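Local coordinates for short chain dehydrogenase (A0QTM2 homolog) (Mycobacterium thermoresistibile, PDB 3SC4), which is probably an NAD(P)-dependent oxidoreductase of the short-chain dehydrogenase family, built on a Rossmann fold, whose substrate is not established, at residues 10-15 against 94-99; 37-42 against 68-73; 101-106 against 122-127. All blocks are in the same frame, centred on the assembly; numbering follows the deposited sequence.

Overall arrangement
The three contacts illustrate how a Rossmann fold sets loops at the C-terminal ends of its parallel strands. Interactions 1 and 2, with centres about 13 Å apart, join strands 11-15 with 96-99 and 35-40 with 66-71, so that together they cover four strands of the sheet; 11-15 and 35-40 are themselves neighbours. Along the chain, interaction 2 is nested inside the loop closed by interaction 1. Interaction 3 follows in series, about 18 Å from interaction 1 between centres, where the chain leaving strand 96-99 meets helix 114-135. A Ser15-Ala101 hydrogen bond ties the end of strand 11-15 to that loop; in relatives, such strand ends present the cofactor and active-site loops.

Interaction 1: residues 10-15 against 94-99; sequences KTMFIS and IDICVN
Asp95, just before strand 96-99, turns its carboxylate to Thr11: with CG beside the backbone N (chi1 -70°), OD2 offers its anti lone pair to Thr11 N at 2.9 Å. The same oxygen forms a salt bridge with Arg142, so it is gripped by two partners. Lys10 crosses the carboxylate at about a right angle, its aliphatic CB 3.5 Å from Asp95 OD2, while its ammonium stays beyond salt-bridge distance. In return Thr11 O receives both Asp95 N and Ile96 N, in its carbonyl plane, before the regular parallel ladder of Phe13 with Ile96 and Val98 takes over.

On one face of the sheet Met12, Ile14, Ile96 and Val98 pack together. Met12 extends its CG away from the backbone N (chi1 176°), which carries SD obliquely across the neighbouring strand to rest 3.6 Å from Val98 CG2 and 3.8 Å from Ile96 CG2. Ile14 lies alongside Val98, pointing the same way, with Ile14 CG1 3.8 Å from Val98 CB. Phe13 departs to the other face, where its ring packs on helix 77-91.

At the C-terminal ends a water donates to Asn99 OD1 at 2.7 Å and also bonds Ser15 OG, which meets Ala101 N as well. Asn99 ND2 bonds Ser132 and Thr149. The contact thus pairs the first and fourth strands of a Rossmann sheet: apolar through its middle, with a carboxylate at one end that Arg142 probably keeps ionised and polar groups at the other bound by neighbours.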
loop_
_atom_site.group_PDB
_atom_site.type_symbol
_atom_site.label_atom_id
_atom_site.label_comp_id
_atom_site.label_asym_id
_atom_site.label_seq_id
_atom_site.Cartn_x
_atom_site.Cartn_y
_atom_site.Cartn_z
ATOM N N LYS B 10 1.166 -5.941 -31.958
ATOM C CA LYS B 10 0.782 -5.258 -30.751
ATOM C C LYS B 10 2.029 -4.697 -30.066
ATOM O O LYS B 10 3.149 -5.160 -30.321
ATOM C CB LYS B 10 -0.018 -6.206 -29.857
ATOM C CG LYS B 10 -1.289 -6.721 -30.564
ATOM C CD LYS B 10 -2.579 -6.575 -29.723
ATOM C CE LYS B 10 -3.860 -6.825 -30.549
ATOM N NZ LYS B 10 -4.044 -5.820 -31.668
ATOM N N THR B 11 1.835 -3.673 -29.237
ATOM C CA THR B 11 2.932 -2.993 -28.577
ATOM C C THR B 11 2.869 -3.155 -27.069
ATOM O O THR B 11 1.854 -2.850 -26.469
ATOM C CB THR B 11 2.906 -1.513 -28.918
ATOM O OG1 THR B 11 3.175 -1.363 -30.315
ATOM C CG2 THR B 11 3.966 -0.757 -28.134
ATOM N N MET B 12 3.964 -3.621 -26.467
ATOM C CA MET B 12 4.100 -3.718 -25.006
ATOM C C MET B 12 5.074 -2.711 -24.402
ATOM O O MET B 12 6.169 -2.511 -24.920
ATOM C CB MET B 12 4.582 -5.106 -24.610
ATOM C CG MET B 12 4.847 -5.265 -23.110
ATOM S SD MET B 12 4.797 -6.990 -22.595
ATOM C CE MET B 12 6.395 -7.563 -23.084
ATOM N N PHE B 13 4.669 -2.102 -23.289
ATOM C CA PHE B 13 5.556 -1.321 -22.437
ATOM C C PHE B 13 5.819 -2.102 -21.149
ATOM O O PHE B 13 4.892 -2.405 -20.410
ATOM C CB PHE B 13 4.934 0.024 -22.092
ATOM C CG PHE B 13 5.896 0.969 -21.403
ATOM C CD1 PHE B 13 6.711 1.828 -22.145
ATOM C CD2 PHE B 13 5.997 0.993 -20.020
ATOM C CE1 PHE B 13 7.588 2.688 -21.519
ATOM C CE2 PHE B 13 6.884 1.842 -19.387
ATOM C CZ PHE B 13 7.676 2.710 -20.144
ATOM N N ILE B 14 7.072 -2.412 -20.865
ATOM C CA ILE B 14 7.389 -3.212 -19.695
ATOM C C ILE B 14 8.470 -2.540 -18.849
ATOM O O ILE B 14 9.494 -2.099 -19.370
ATOM C CB ILE B 14 7.760 -4.678 -20.078
ATOM C CG1 ILE B 14 7.976 -5.522 -18.823
ATOM C CG2 ILE B 14 8.965 -4.739 -20.988
ATOM C CD1 ILE B 14 8.198 -7.001 -19.116
ATOM N N SER B 15 8.179 -2.394 -17.554
ATOM C CA SER B 15 9.158 -1.937 -16.589
ATOM C C SER B 15 9.958 -3.160 -16.181
ATOM O O SER B 15 9.411 -4.249 -15.916
ATOM C CB SER B 15 8.517 -1.300 -15.364
ATOM O OG SER B 15 7.831 -2.275 -14.592
ATOM N N ILE B 94 -0.166 1.922 -27.261
ATOM C CA ILE B 94 0.226 0.917 -26.297
ATOM C C ILE B 94 -0.910 -0.061 -26.033
ATOM O O ILE B 94 -1.983 0.311 -25.582
ATOM C CB ILE B 94 0.735 1.548 -24.983
ATOM C CG1 ILE B 94 2.010 2.351 -25.266
ATOM C CG2 ILE B 94 1.014 0.453 -23.895
ATOM C CD1 ILE B 94 2.462 3.221 -24.122
ATOM N N ASP B 95 -0.642 -1.324 -26.308
ATOM C CA ASP B 95 -1.615 -2.377 -26.105
ATOM C C ASP B 95 -1.488 -3.025 -24.745
ATOM O O ASP B 95 -2.497 -3.403 -24.157
ATOM C CB ASP B 95 -1.423 -3.445 -27.177
ATOM C CG ASP B 95 -1.841 -2.961 -28.541
ATOM O OD1 ASP B 95 -3.058 -2.704 -28.695
ATOM O OD2 ASP B 95 -0.965 -2.824 -29.440
ATOM N N ILE B 96 -0.240 -3.178 -24.287
ATOM C CA ILE B 96 0.086 -3.927 -23.106
ATOM C C ILE B 96 1.070 -3.135 -22.217
ATOM O O ILE B 96 2.085 -2.625 -22.688
ATOM C CB ILE B 96 0.716 -5.267 -23.487
ATOM C CG1 ILE B 96 -0.226 -6.039 -24.401
ATOM C CG2 ILE B 96 1.072 -6.107 -22.209
ATOM C CD1 ILE B 96 0.445 -7.187 -25.079
ATOM N N CYS B 97 0.715 -3.003 -20.941
ATOM C CA CYS B 97 1.571 -2.415 -19.938
ATOM C C CYS B 97 1.845 -3.483 -18.890
ATOM O O CYS B 97 0.912 -3.966 -18.251
ATOM C CB CYS B 97 0.858 -1.244 -19.287
ATOM S SG CYS B 97 1.797 -0.494 -17.935
ATOM N N VAL B 98 3.099 -3.896 -18.754
ATOM C CA VAL B 98 3.463 -4.861 -17.728
ATOM C C VAL B 98 4.298 -4.173 -16.670
ATOM O O VAL B 98 5.352 -3.663 -16.961
ATOM C CB VAL B 98 4.260 -6.035 -18.287
ATOM C CG1 VAL B 98 4.771 -6.896 -17.147
ATOM C CG2 VAL B 98 3.405 -6.846 -19.245
ATOM N N ASN B 99 3.805 -4.169 -15.440
ATOM C CA ASN B 99 4.541 -3.642 -14.299
ATOM C C ASN B 99 5.305 -4.764 -13.627
ATOM O O ASN B 99 4.747 -5.523 -12.826
ATOM C CB ASN B 99 3.593 -2.972 -13.295
ATOM C CG ASN B 99 2.896 -1.771 -13.879
ATOM O OD1 ASN B 99 3.538 -0.802 -14.247
ATOM N ND2 ASN B 99 1.582 -1.834 -13.974
HETATM O O HOH W 1 6.073 -0.780 -13.329
#

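Interaction 2: residues 37-42 against 68-73; sequences ALVAKS and LPIVGD
Gly72 N donates to Ala40 O at 2.6 Å, the shortest of four backbone bonds that join these parallel strands, and it approaches tilted 32° from the carbonyl plane. Ile70 N bonds Leu38 O at 2.8 Å, almost straight off the carbonyl, and Ala40 N answers to Ile70 O at 3.1 Å. At the start of the ladder Leu38 N reaches Leu68 O from above the carbonyl plane rather than within it.

Beyond the strands, the chain of Lys41 runs side by side with Asp73, so that CD, not the amine, makes the nearest approach, 3.5 Å from Asp73 OD2. Lys41 NZ remains 4.1 Å from Asp73 OD2, a loose attraction; Asp73 OD1 is taken by Arg75 N.

Apolar side chains pack on both faces of the ladder. Leu38 holds CG between its backbone N and carbonyl carbon (chi1 54°), a placement that brings CD2 over to within 3.8 Å of Pro69 CA. Ala37 CB meets Ile70 CD1 at 4.1 Å, and Val39 CG2 lies against Gly72 O. In short-chain dehydrogenases the loop after strand 66-71 often holds an aspartate near the cofactor adenine; Asp73 is consistent with that position.

The pair belongs to the beta-alpha-beta unit of strand 35-40, helix 53-63 and strand 66-71. Leu38, Ala40 and Pro69 face helix 53-63, whereas Ala37, Leu68 and Ile70 meet helix 77-91, and strand 11-15 lies along the other edge of strand 35-40, bonded to Ala37 and Val39.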
loop_
_atom_site.group_PDB
_atom_site.type_symbol
_atom_site.label_atom_id
_atom_site.label_comp_id
_atom_site.label_asym_id
_atom_site.label_seq_id
_atom_site.Cartn_x
_atom_site.Cartn_y
_atom_site.Cartn_z
ATOM N N ALA B 37 8.784 -2.079 -25.736
ATOM C CA ALA B 37 9.636 -1.045 -25.151
ATOM C C ALA B 37 9.919 -1.464 -23.727
ATOM O O ALA B 37 9.014 -1.910 -23.021
ATOM C CB ALA B 37 8.947 0.321 -25.180
ATOM N N LEU B 38 11.181 -1.365 -23.319
ATOM C CA LEU B 38 11.597 -1.785 -21.988
ATOM C C LEU B 38 12.368 -0.641 -21.374
ATOM O O LEU B 38 13.225 -0.034 -22.027
ATOM C CB LEU B 38 12.419 -3.083 -22.020
ATOM C CG LEU B 38 13.675 -3.261 -22.901
ATOM C CD1 LEU B 38 14.401 -4.532 -22.522
ATOM C CD2 LEU B 38 13.350 -3.325 -24.347
ATOM N N VAL B 39 12.025 -0.314 -20.133
ATOM C CA VAL B 39 12.649 0.806 -19.446
ATOM C C VAL B 39 13.420 0.307 -18.208
ATOM O O VAL B 39 12.872 -0.465 -17.414
ATOM C CB VAL B 39 11.592 1.874 -19.084
ATOM C CG1 VAL B 39 10.638 1.352 -18.015
ATOM C CG2 VAL B 39 12.257 3.150 -18.627
ATOM N N ALA B 40 14.683 0.717 -18.068
ATOM C CA ALA B 40 15.481 0.467 -16.846
ATOM C C ALA B 40 16.295 1.701 -16.434
ATOM O O ALA B 40 16.495 2.622 -17.230
ATOM C CB ALA B 40 16.398 -0.725 -17.029
ATOM N N LYS B 41 16.757 1.706 -15.190
ATOM C CA LYS B 41 17.426 2.850 -14.612
ATOM C C LYS B 41 18.766 3.124 -15.272
ATOM O O LYS B 41 19.103 4.282 -15.526
ATOM C CB LYS B 41 17.628 2.662 -13.103
ATOM C CG LYS B 41 18.557 3.747 -12.447
ATOM C CD LYS B 41 18.150 4.104 -10.999
ATOM C CE LYS B 41 19.357 4.527 -10.100
ATOM N NZ LYS B 41 19.953 5.861 -10.395
ATOM N N SER B 42 19.513 2.060 -15.554
ATOM C CA SER B 42 20.863 2.162 -16.117
ATOM C C SER B 42 21.051 1.128 -17.233
ATOM O O SER B 42 20.367 0.105 -17.281
ATOM C CB SER B 42 21.924 1.972 -15.005
ATOM O OG SER B 42 23.267 2.016 -15.504
ATOM N N LEU B 68 12.715 -1.625 -28.156
ATOM C CA LEU B 68 13.053 -0.232 -27.905
ATOM C C LEU B 68 13.555 -0.135 -26.466
ATOM O O LEU B 68 12.778 0.094 -25.547
ATOM C CB LEU B 68 11.839 0.671 -28.138
ATOM C CG LEU B 68 12.141 2.162 -28.007
ATOM C CD1 LEU B 68 13.089 2.637 -29.116
ATOM C CD2 LEU B 68 10.839 2.960 -28.000
ATOM N N PRO B 69 14.858 -0.341 -26.265
ATOM C CA PRO B 69 15.390 -0.181 -24.924
ATOM C C PRO B 69 15.458 1.285 -24.593
ATOM O O PRO B 69 15.903 2.059 -25.409
ATOM C CB PRO B 69 16.798 -0.756 -25.040
ATOM C CG PRO B 69 17.191 -0.493 -26.490
ATOM C CD PRO B 69 15.908 -0.626 -27.261
ATOM N N ILE B 70 15.003 1.655 -23.405
ATOM C CA ILE B 70 14.964 3.051 -22.964
ATOM C C ILE B 70 15.622 3.121 -21.581
ATOM O O ILE B 70 15.281 2.351 -20.676
ATOM C CB ILE B 70 13.505 3.536 -22.850
ATOM C CG1 ILE B 70 12.798 3.327 -24.191
ATOM C CG2 ILE B 70 13.439 4.993 -22.400
ATOM C CD1 ILE B 70 11.318 3.506 -24.167
ATOM N N VAL B 71 16.578 4.028 -21.434
ATOM C CA VAL B 71 17.114 4.352 -20.126
ATOM C C VAL B 71 16.175 5.308 -19.394
ATOM O O VAL B 71 15.872 6.395 -19.894
ATOM C CB VAL B 71 18.481 4.998 -20.228
ATOM C CG1 VAL B 71 18.858 5.679 -18.888
ATOM C CG2 VAL B 71 19.502 3.946 -20.648
ATOM N N GLY B 72 15.705 4.891 -18.215
ATOM C CA GLY B 72 14.896 5.764 -17.374
ATOM C C GLY B 72 14.632 5.226 -15.985
ATOM O O GLY B 72 14.284 4.094 -15.817
ATOM N N ASP B 73 14.781 6.084 -14.995
ATOM C CA ASP B 73 14.502 5.754 -13.601
ATOM C C ASP B 73 12.986 5.811 -13.346
ATOM O O ASP B 73 12.372 6.888 -13.362
ATOM C CB ASP B 73 15.264 6.732 -12.680
ATOM C CG ASP B 73 15.247 6.303 -11.216
ATOM O OD1 ASP B 73 14.458 5.398 -10.875
ATOM O OD2 ASP B 73 16.012 6.876 -10.410
#

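Interaction 3: residues 101-106 against 122-127; sequences ASAINL and GIQVRG
Gln124 OE1 is held by Ala103 N at 2.9 Å and, weakly, by Lys170 NZ. The Ala103 N-H is well aligned, yet it arrives over the face of the glutamine amide, 80° out of its plane, and so does not lie on a lone pair. The amide thus lies with its face to the Ala103 backbone, with Gln124 CD 3.3 Å from Ala103 N. Its NE2 bonds Met120 O and makes a weak, bent bond to Ala103 O at 3.0 Å. Ser102 comes in with CB rather than its hydroxyl, 3.2 Å from Gln124 OE1.

An extended chain beyond CG, which itself stands beside the backbone N (chi1 -77°), carries the amide out from helix 114-135 to the loop that follows strand 96-99. In short-chain dehydrogenases this loop continues the Asn-Asn-Ala motif, and the helix usually bears a conserved asparagine where Gln124 appears to stand; Tyr166 and Lys170 fit the family Tyr-x-x-x-Lys pattern. That helix has a wider, pi-type turn here, Gly127 N making a weak bond to Gly122 O. Ile123 O and Ala101 O each accept a bond from one water, 3.2 Å from either oxygen.

Beside this polar cluster, Ile123 turns its CG2 branch to Ala101 CB at 3.7 Å, and its CD1 grazes Ala103 CB. On another side of the helix, Arg126 forms a salt bridge with Asp118 of the second subunit.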
loop_
_atom_site.group_PDB
_atom_site.type_symbol
_atom_site.label_atom_id
_atom_site.label_comp_id
_atom_site.label_asym_id
_atom_site.label_seq_id
_atom_site.Cartn_x
_atom_site.Cartn_y
_atom_site.Cartn_z
ATOM N N ALA B 101 9.014 -4.141 -12.717
ATOM C CA ALA B 101 10.110 -3.605 -11.900
ATOM C C ALA B 101 9.851 -3.908 -10.435
ATOM O O ALA B 101 8.727 -3.764 -9.955
ATOM C CB ALA B 101 10.255 -2.128 -12.101
ATOM N N SER B 102 10.886 -4.340 -9.726
ATOM C CA SER B 102 10.701 -4.780 -8.368
ATOM C C SER B 102 11.876 -4.480 -7.486
ATOM O O SER B 102 12.920 -4.054 -7.932
ATOM C CB SER B 102 10.377 -6.271 -8.340
ATOM O OG SER B 102 11.510 -7.030 -8.691
ATOM N N ALA B 103 11.655 -4.650 -6.203
ATOM C CA ALA B 103 12.676 -4.428 -5.216
ATOM C C ALA B 103 12.293 -5.275 -4.005
ATOM O O ALA B 103 11.121 -5.374 -3.654
ATOM C CB ALA B 103 12.757 -2.967 -4.855
ATOM N N ILE B 104 13.287 -5.880 -3.378
ATOM C CA ILE B 104 13.035 -6.839 -2.324
ATOM C C ILE B 104 14.012 -6.671 -1.151
ATOM O O ILE B 104 15.175 -6.388 -1.345
ATOM C CB ILE B 104 13.095 -8.258 -2.879
ATOM C CG1 ILE B 104 12.604 -9.252 -1.820
ATOM C CG2 ILE B 104 14.505 -8.564 -3.372
ATOM C CD1 ILE B 104 12.027 -10.612 -2.406
ATOM N N ASN B 105 13.470 -6.771 0.057
ATOM C CA ASN B 105 14.210 -6.895 1.294
ATOM C C ASN B 105 13.197 -7.544 2.243
ATOM O O ASN B 105 12.048 -7.111 2.282
ATOM C CB ASN B 105 14.680 -5.545 1.811
ATOM C CG ASN B 105 15.364 -5.626 3.177
ATOM O OD1 ASN B 105 14.976 -6.403 4.041
ATOM N ND2 ASN B 105 16.353 -4.783 3.381
ATOM N N LEU B 106 13.617 -8.583 2.969
ATOM C CA LEU B 106 12.666 -9.412 3.708
ATOM C C LEU B 106 12.789 -9.159 5.208
ATOM O O LEU B 106 12.330 -9.967 6.030
ATOM C CB LEU B 106 12.865 -10.911 3.379
ATOM C CG LEU B 106 12.755 -11.283 1.882
ATOM C CD1 LEU B 106 12.907 -12.792 1.670
ATOM C CD2 LEU B 106 11.428 -10.840 1.301
ATOM N N GLY B 122 9.023 3.170 -3.743
ATOM C CA GLY B 122 9.245 3.990 -4.935
ATOM C C GLY B 122 9.080 3.218 -6.218
ATOM O O GLY B 122 8.324 3.610 -7.103
ATOM N N ILE B 123 9.783 2.106 -6.320
ATOM C CA ILE B 123 9.785 1.370 -7.553
ATOM C C ILE B 123 8.459 0.630 -7.759
ATOM O O ILE B 123 7.952 0.573 -8.870
ATOM C CB ILE B 123 10.954 0.379 -7.600
ATOM C CG1 ILE B 123 12.280 1.153 -7.687
ATOM C CG2 ILE B 123 10.812 -0.502 -8.784
ATOM C CD1 ILE B 123 13.547 0.284 -7.568
ATOM N N GLN B 124 7.889 0.084 -6.702
ATOM C CA GLN B 124 6.758 -0.832 -6.857
ATOM C C GLN B 124 5.371 -0.195 -6.727
ATOM O O GLN B 124 4.482 -0.467 -7.546
ATOM C CB GLN B 124 6.903 -2.037 -5.902
ATOM C CG GLN B 124 7.912 -3.039 -6.431
ATOM C CD GLN B 124 8.532 -3.986 -5.400
ATOM O OE1 GLN B 124 8.823 -5.151 -5.729
ATOM N NE2 GLN B 124 8.784 -3.491 -4.188
ATOM N N VAL B 125 5.168 0.614 -5.697
ATOM C CA VAL B 125 3.854 1.195 -5.458
ATOM C C VAL B 125 3.762 2.453 -6.281
ATOM O O VAL B 125 2.924 2.561 -7.146
ATOM C CB VAL B 125 3.632 1.529 -4.004
ATOM C CG1 VAL B 125 2.225 2.035 -3.807
ATOM C CG2 VAL B 125 3.932 0.295 -3.127
ATOM N N ARG B 126 4.670 3.378 -6.046
ATOM C CA ARG B 126 4.713 4.606 -6.814
ATOM C C ARG B 126 4.999 4.313 -8.290
ATOM O O ARG B 126 4.337 4.846 -9.179
ATOM C CB ARG B 126 5.757 5.538 -6.228
ATOM C CG ARG B 126 5.697 6.940 -6.802
ATOM C CD ARG B 126 6.683 7.864 -6.110
ATOM N NE ARG B 126 6.703 9.230 -6.644
ATOM C CZ ARG B 126 7.527 9.673 -7.593
ATOM N NH1 ARG B 126 8.375 8.844 -8.189
ATOM N NH2 ARG B 126 7.492 10.958 -7.975
ATOM N N GLY B 127 5.970 3.448 -8.547
ATOM C CA GLY B 127 6.328 3.095 -9.908
ATOM C C GLY B 127 5.194 2.470 -10.704
ATOM O O GLY B 127 4.959 2.840 -11.870
HETATM O O HOH W 2 6.708 -1.544 -10.985
#